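Local coordinates for protein inorganic pyrophosphatase (Shewanella sp. AS-11, PDB 6LL8) that probably catalyses the hydrolysis of diphosphate to two phosphates, as a metal-dependent type II inorganic pyrophosphatase, at residues P44-A47 with F48-K52; K279-D283 with G284-L288; Y25-N28 with Q29-E32. All blocks are in the same frame, centred on the assembly; numbering follows the deposited sequence.

Contact 1 of 3, residues P44-A47 with F48-K52; sequences PETA and FILEK
Ile49 packs against Glu45 and Thr46, the residues one helical turn before it. Its CB sits 3.6 Å from Thr46 O. CG1 turns to the side of its own backbone N (chi1 -67°), and this brings it to 3.4 Å from Glu45 O. CD1 ends the chain. It stays near the same carbonyl and comes to 4.1 Å from Glu45 OE1. The two side chains run side by side and point the same way.

The Glu45 carboxylate is held by other parts of the chain. OE1 is hydrogen-bonded to Ser14 and OE2 to Ser146. OG1 of the buried Thr46 also has bonded partners, Ser14 and Ser43. Ile49 continues outward onto Cys18, Met183 and Ile139, so it touches three neighbouring helices.

Leu50 takes the next place round the helix. Its CG lies 3.5 Å from Thr46 O, and its side chain reaches Ile17. Phe48 keeps CB 3.3 Å from Glu45 O, while its ring leads away from the preceding turn toward Val186.

The backbone under these side chains is regular. Phe48 N bonds to Pro44 O, Ile49 N to Glu45 O and Glu51 N to Ala47 O. The bond from Leu50 N to Thr46 O is 2.9 Å long and almost straight, 171° at the hydrogen.

These residues make up nearly the whole of helix 44-53, the crossover helix of the beta-alpha-beta unit between strands 34-38 and 59-60 in the DHH domain. Its start faces the metal site, with the Pro44 side chain about 4 Å from a bound magnesium ion.

Contact 2 of 3, residues K279-D283 with G284-L288; sequences KPTVD and GRVWL
The flat groups that meet here are the peptides flanking Val282 and Arg285. Val282 N approaches Arg285 O at 2.9 Å, tilted 26° from that carbonyl plane. The bond is nearly straight at its hydrogen. The return bond differs. Arg285 N lies 3.1 Å from Val282 O and stands above the carbonyl plane, 60° out of it. Arg285 O also receives a CA-H...O contact from Thr281 CA. The other flat groups turn elsewhere: the indole of Trp287 goes to Leu223 and Lys258, and the guanidinium of Arg285 makes a salt bridge with Glu234 through NE.

Three waters bridge the two arms. One accepts a hydrogen bond from Lys279 NZ and donates one to Trp287 O. A second donates to both Pro280 O and Arg285 O. The third joins Thr281 OG1 to Gly284 N, which it reaches at 3.1 Å.

Val286 carries the apolar side. Its CG2, anti to the backbone N, lies 3.5 Å from Pro280 O and 3.9 Å from Lys279 CB. Its CG1 meets Thr281 CG2 at 3.8 Å, and these two side chains cross at about a right angle. Farther along, Lys279 is extended, and its CD touches Leu288 CD2 at 4.0 Å.

Beyond the turn, Thr281 rests on Val265 and Val286 on Met263. Backbone bonds of Gly284, at the turn, and of Val286 and Leu288 join this segment to strand 260-267.

The chain reverses in a type I' beta turn from Val282 to Arg285. Asp283 and Gly284 both have positive phi there, as this turn requires. A single antiparallel, hydrogen-bonded pair closes it. The turn leads into strand 285-289, an outermost strand of the mixed sheet in the DHHA2 domain.

Contact 3 of 3, residues Y25-N28 with Q29-E32; sequences YLKN and QIGE
Gln29 folds its side chain over one face of the Tyr25 ring. CG makes a CH-pi contact, 3.8 Å from the ring centroid and offset toward the rim. The amide follows, its plane only 8° from that of the ring. CD lies 3.5 Å from Tyr25 OH. Gln29 reaches this place because its chain bends about the CB-CG bond (chi2 -59°). A water sits over the same face and donates to Tyr25 O at 2.9 Å. Its approach to Gln29 NE2 is unusually short, so that link is doubtful. An alanine in place of Tyr25 would probably leave the CG and amide of Gln29 without the surface they lie on, and set the amide free to turn.

On another side of the helix end, Lys27 NZ forms a salt bridge with Glu32 OE1 at 2.8 Å. It meets the oxygen on its syn side, 29° out of the carboxylate plane. The lysine chain bends early, and its CD also passes 3.5 Å from Glu32 OE1.

The backbone holds these groups in place. Helix 14-29 ends here in a Schellman motif. Glu32 N bonds to Lys27 O at 2.9 Å, and Gly31 N to Asn28 O at 3.1 Å. Gly31 is the C-prime residue, with positive phi. Before it, Gln29 N bonds to Tyr25 O and Ile30 N to Leu26 O. A weak second bond runs from Ile30 N to Lys27 O.

Leu26 CD1 and Ile30 CG2 touch at 4.3 Å, and both side chains rest on Val130. Tyr25 packs on Tyr125 and Pro133. Lys27 and Glu32 both touch Met4 of strand 4-7. The Asn28 side chain accepts a bond from Ala34 N through OD1, which ties the helix end to the start of strand 34-38.

How the contacts relate
Contacts 1 and 3 lie in the DHH domain, contact 2 in the DHHA2 domain. In chain order contact 3 comes first, then contact 1, then contact 2. None touches another. The centres of contacts 1 and 3 are about 24 Å apart, and strand 34-38 lies between them in sequence. Contact 1 is the one by the active site: the Glu45 side chain is about 9 Å from the bound imidodiphosphate. Contact 2 lies in the other part of the enzyme, its Leu288 side chain about 13 Å from the same ligand. Contacts 2 and 3 are on opposite sides of the chain's centre, with their own centres about 48 Å apart.

Contact 1 of 3, residues P44-A47 with F48-K52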
# COMPACT_ATOMS: atom_id res chain seq x y z
N PRO A 44 10.22 -6.82 -4.20
CA PRO A 44 10.49 -8.26 -4.14
C PRO A 44 9.29 -9.11 -3.75
O PRO A 44 9.09 -10.18 -4.32
CB PRO A 44 11.67 -8.37 -3.19
CG PRO A 44 12.39 -7.04 -3.36
CD PRO A 44 11.27 -6.02 -3.54
N GLU A 45 8.50 -8.63 -2.79
CA GLU A 45 7.31 -9.41 -2.36
C GLU A 45 6.36 -9.57 -3.54
O GLU A 45 5.83 -10.68 -3.79
CB GLU A 45 6.60 -8.68 -1.22
CG GLU A 45 5.38 -9.41 -0.71
CD GLU A 45 4.27 -8.64 -0.07
OE1 GLU A 45 3.62 -7.87 -0.70
OE2 GLU A 45 4.01 -8.96 1.06
N THR A 46 6.08 -8.50 -4.27
CA THR A 46 5.12 -8.59 -5.38
C THR A 46 5.68 -9.49 -6.48
O THR A 46 4.94 -10.26 -7.08
CB THR A 46 4.73 -7.22 -5.93
OG1 THR A 46 4.30 -6.40 -4.84
CG2 THR A 46 3.63 -7.35 -6.96
N ALA A 47 6.97 -9.38 -6.77
CA ALA A 47 7.58 -10.26 -7.78
C ALA A 47 7.38 -11.72 -7.37
O ALA A 47 7.11 -12.56 -8.23
CB ALA A 47 9.04 -9.90 -7.96
N PHE A 48 7.56 -12.02 -6.09
CA PHE A 48 7.38 -13.37 -5.56
C PHE A 48 5.97 -13.85 -5.82
O PHE A 48 5.73 -14.99 -6.26
CB PHE A 48 7.75 -13.37 -4.08
CG PHE A 48 7.48 -14.65 -3.34
CD1 PHE A 48 8.45 -15.62 -3.29
CD2 PHE A 48 6.28 -14.89 -2.69
CE1 PHE A 48 8.23 -16.82 -2.63
CE2 PHE A 48 6.06 -16.09 -2.01
CZ PHE A 48 7.05 -17.03 -1.98
N ILE A 49 4.98 -13.00 -5.51
CA ILE A 49 3.56 -13.39 -5.69
C ILE A 49 3.27 -13.67 -7.18
O ILE A 49 2.64 -14.68 -7.53
CB ILE A 49 2.65 -12.29 -5.14
CG1 ILE A 49 2.78 -12.16 -3.61
CG2 ILE A 49 1.20 -12.52 -5.56
CD1 ILE A 49 2.16 -10.87 -3.08
N LEU A 50 3.68 -12.74 -8.04
CA LEU A 50 3.36 -12.90 -9.47
C LEU A 50 4.06 -14.13 -10.03
O LEU A 50 3.48 -14.84 -10.84
CB LEU A 50 3.72 -11.65 -10.28
CG LEU A 50 2.93 -10.39 -9.95
CD1 LEU A 50 3.10 -9.36 -11.06
CD2 LEU A 50 1.44 -10.62 -9.68
N GLU A 51 5.29 -14.40 -9.62
CA GLU A 51 6.00 -15.58 -10.14
C GLU A 51 5.27 -16.84 -9.67
O GLU A 51 5.09 -17.80 -10.45
CB GLU A 51 7.46 -15.57 -9.71
CG GLU A 51 8.26 -16.73 -10.32
CD GLU A 51 8.09 -18.13 -9.77
OE1 GLU A 51 7.66 -18.31 -8.63
OE2 GLU A 51 8.45 -19.07 -10.55
N LYS A 52 4.81 -16.84 -8.42
CA LYS A 52 4.17 -18.04 -7.85
C LYS A 52 2.94 -18.43 -8.66
O LYS A 52 2.67 -19.62 -8.83
CB LYS A 52 3.79 -17.78 -6.39
CG LYS A 52 3.14 -18.94 -5.69
CD LYS A 52 2.92 -18.65 -4.24
CE LYS A 52 2.19 -19.75 -3.51
NZ LYS A 52 2.95 -21.01 -3.54

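Contact 2 of 3, residues K279-D283 with G284-L288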
# COMPACT_ATOMS: atom_id res chain seq x y z
N LYS A 279 3.71 10.43 22.24
CA LYS A 279 4.96 9.66 22.40
C LYS A 279 6.10 10.42 21.77
O LYS A 279 6.27 10.40 20.56
CB LYS A 279 4.76 8.29 21.80
CG LYS A 279 3.70 7.51 22.53
CD LYS A 279 3.66 6.06 22.22
CE LYS A 279 2.58 5.36 22.98
NZ LYS A 279 2.65 3.89 22.84
N PRO A 280 6.90 11.15 22.58
CA PRO A 280 7.94 12.00 22.03
C PRO A 280 9.06 11.18 21.41
O PRO A 280 9.43 10.12 21.90
CB PRO A 280 8.50 12.78 23.22
CG PRO A 280 8.13 11.93 24.41
CD PRO A 280 6.82 11.27 24.04
N THR A 281 9.62 11.72 20.34
CA THR A 281 10.87 11.15 19.82
C THR A 281 12.00 11.54 20.76
O THR A 281 12.00 12.62 21.38
CB THR A 281 11.18 11.61 18.40
OG1 THR A 281 10.96 13.00 18.33
CG2 THR A 281 10.30 10.98 17.38
N VAL A 282 12.99 10.69 20.76
CA VAL A 282 14.27 10.93 21.45
C VAL A 282 15.33 10.73 20.37
O VAL A 282 15.43 9.62 19.81
CB VAL A 282 14.48 9.98 22.63
CG1 VAL A 282 15.83 10.25 23.25
CG2 VAL A 282 13.36 10.09 23.65
N ASP A 283 16.08 11.79 20.11
CA ASP A 283 17.08 11.83 19.01
C ASP A 283 16.49 11.15 17.77
O ASP A 283 17.16 10.32 17.14
CB ASP A 283 18.39 11.23 19.45
CG ASP A 283 19.08 12.04 20.53
OD1 ASP A 283 18.64 13.19 20.81
OD2 ASP A 283 20.03 11.51 21.05
N GLY A 284 15.29 11.55 17.43
CA GLY A 284 14.68 11.19 16.15
C GLY A 284 14.13 9.78 16.07
O GLY A 284 13.77 9.37 14.96
N ARG A 285 13.96 9.10 17.18
CA ARG A 285 13.38 7.74 17.16
C ARG A 285 12.30 7.65 18.21
O ARG A 285 12.44 8.23 19.33
CB ARG A 285 14.45 6.69 17.45
CG ARG A 285 15.67 6.79 16.56
CD ARG A 285 16.55 5.61 16.80
NE ARG A 285 17.78 5.71 16.05
CZ ARG A 285 18.86 4.97 16.24
NH1 ARG A 285 18.87 4.03 17.17
NH2 ARG A 285 19.94 5.17 15.51
N VAL A 286 11.28 6.86 17.93
CA VAL A 286 10.25 6.56 18.94
C VAL A 286 9.74 5.14 18.71
O VAL A 286 9.46 4.76 17.56
CB VAL A 286 9.11 7.61 18.95
CG1 VAL A 286 8.36 7.70 17.64
CG2 VAL A 286 8.14 7.36 20.11
N TRP A 287 9.55 4.39 19.76
CA TRP A 287 8.94 3.04 19.71
C TRP A 287 7.45 3.19 19.90
O TRP A 287 6.98 3.81 20.88
CB TRP A 287 9.52 2.11 20.77
CG TRP A 287 8.85 0.79 20.77
CD1 TRP A 287 7.97 0.33 21.71
CD2 TRP A 287 8.87 -0.21 19.73
NE1 TRP A 287 7.49 -0.90 21.35
CE2 TRP A 287 8.05 -1.28 20.16
CE3 TRP A 287 9.57 -0.35 18.53
CZ2 TRP A 287 7.84 -2.42 19.40
CZ3 TRP A 287 9.38 -1.50 17.78
CH2 TRP A 287 8.53 -2.52 18.21
N LEU A 288 6.71 2.65 18.94
CA LEU A 288 5.24 2.71 18.89
C LEU A 288 4.71 1.29 19.05
O LEU A 288 4.49 0.57 18.07
CB LEU A 288 4.76 3.36 17.59
CG LEU A 288 5.30 4.78 17.35
CD1 LEU A 288 4.87 5.25 15.97
CD2 LEU A 288 4.86 5.75 18.42
O HOH W 1 5.07 2.63 22.51
O HOH W 2 11.25 7.94 22.16
O HOH W 3 13.65 13.89 18.66

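Contact 3 of 3, residues Y25-N28 with Q29-E32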
# COMPACT_ATOMS: atom_id res chain seq x y z
N TYR A 25 -9.20 -7.88 -15.17
CA TYR A 25 -9.79 -9.14 -15.65
C TYR A 25 -11.29 -9.06 -15.53
O TYR A 25 -12.04 -9.41 -16.46
CB TYR A 25 -9.22 -10.32 -14.87
CG TYR A 25 -9.84 -11.64 -15.29
CD1 TYR A 25 -9.40 -12.33 -16.40
CD2 TYR A 25 -10.92 -12.14 -14.61
CE1 TYR A 25 -10.02 -13.51 -16.76
CE2 TYR A 25 -11.59 -13.29 -14.99
CZ TYR A 25 -11.12 -13.99 -16.07
OH TYR A 25 -11.75 -15.16 -16.47
N LEU A 26 -11.79 -8.65 -14.37
CA LEU A 26 -13.25 -8.55 -14.13
C LEU A 26 -13.88 -7.60 -15.15
O LEU A 26 -14.91 -7.97 -15.76
CB LEU A 26 -13.48 -8.03 -12.71
CG LEU A 26 -14.93 -7.72 -12.36
CD1 LEU A 26 -15.84 -8.92 -12.57
CD2 LEU A 26 -15.02 -7.19 -10.96
N LYS A 27 -13.32 -6.43 -15.36
CA LYS A 27 -13.88 -5.46 -16.33
C LYS A 27 -13.92 -6.09 -17.72
O LYS A 27 -14.95 -5.98 -18.40
CB LYS A 27 -13.04 -4.19 -16.32
CG LYS A 27 -13.29 -3.31 -15.12
CD LYS A 27 -14.68 -2.76 -15.08
CE LYS A 27 -14.81 -1.53 -14.22
NZ LYS A 27 -16.16 -0.98 -14.28
N ASN A 28 -12.87 -6.73 -18.15
CA ASN A 28 -12.90 -7.37 -19.48
C ASN A 28 -13.99 -8.44 -19.53
O ASN A 28 -14.65 -8.57 -20.57
CB ASN A 28 -11.53 -7.89 -19.87
CG ASN A 28 -10.59 -6.75 -20.21
OD1 ASN A 28 -10.94 -5.89 -21.01
ND2 ASN A 28 -9.40 -6.74 -19.64
N GLN A 29 -14.18 -9.19 -18.48
CA GLN A 29 -15.19 -10.27 -18.49
C GLN A 29 -16.59 -9.68 -18.61
O GLN A 29 -17.47 -10.40 -19.13
CB GLN A 29 -15.09 -11.16 -17.26
CG GLN A 29 -13.88 -12.07 -17.24
CD GLN A 29 -13.78 -13.03 -18.40
OE1 GLN A 29 -14.65 -13.90 -18.52
NE2 GLN A 29 -12.89 -12.70 -19.32
N ILE A 30 -16.83 -8.47 -18.14
CA ILE A 30 -18.17 -7.85 -18.22
C ILE A 30 -18.25 -6.91 -19.43
O ILE A 30 -19.19 -6.13 -19.54
CB ILE A 30 -18.61 -7.19 -16.89
CG1 ILE A 30 -17.75 -5.98 -16.53
CG2 ILE A 30 -18.63 -8.25 -15.81
CD1 ILE A 30 -18.18 -5.23 -15.27
N GLY A 31 -17.31 -7.02 -20.36
CA GLY A 31 -17.42 -6.27 -21.62
C GLY A 31 -17.09 -4.79 -21.48
O GLY A 31 -17.59 -3.99 -22.27
N GLU A 32 -16.19 -4.46 -20.58
CA GLU A 32 -15.73 -3.08 -20.31
C GLU A 32 -14.22 -3.08 -20.49
O GLU A 32 -13.47 -3.38 -19.57
CB GLU A 32 -16.13 -2.65 -18.91
CG GLU A 32 -17.63 -2.57 -18.75
CD GLU A 32 -18.11 -2.10 -17.39
OE1 GLU A 32 -17.40 -1.33 -16.76
OE2 GLU A 32 -19.20 -2.54 -17.00
O HOH W 4 -11.20 -11.01 -18.70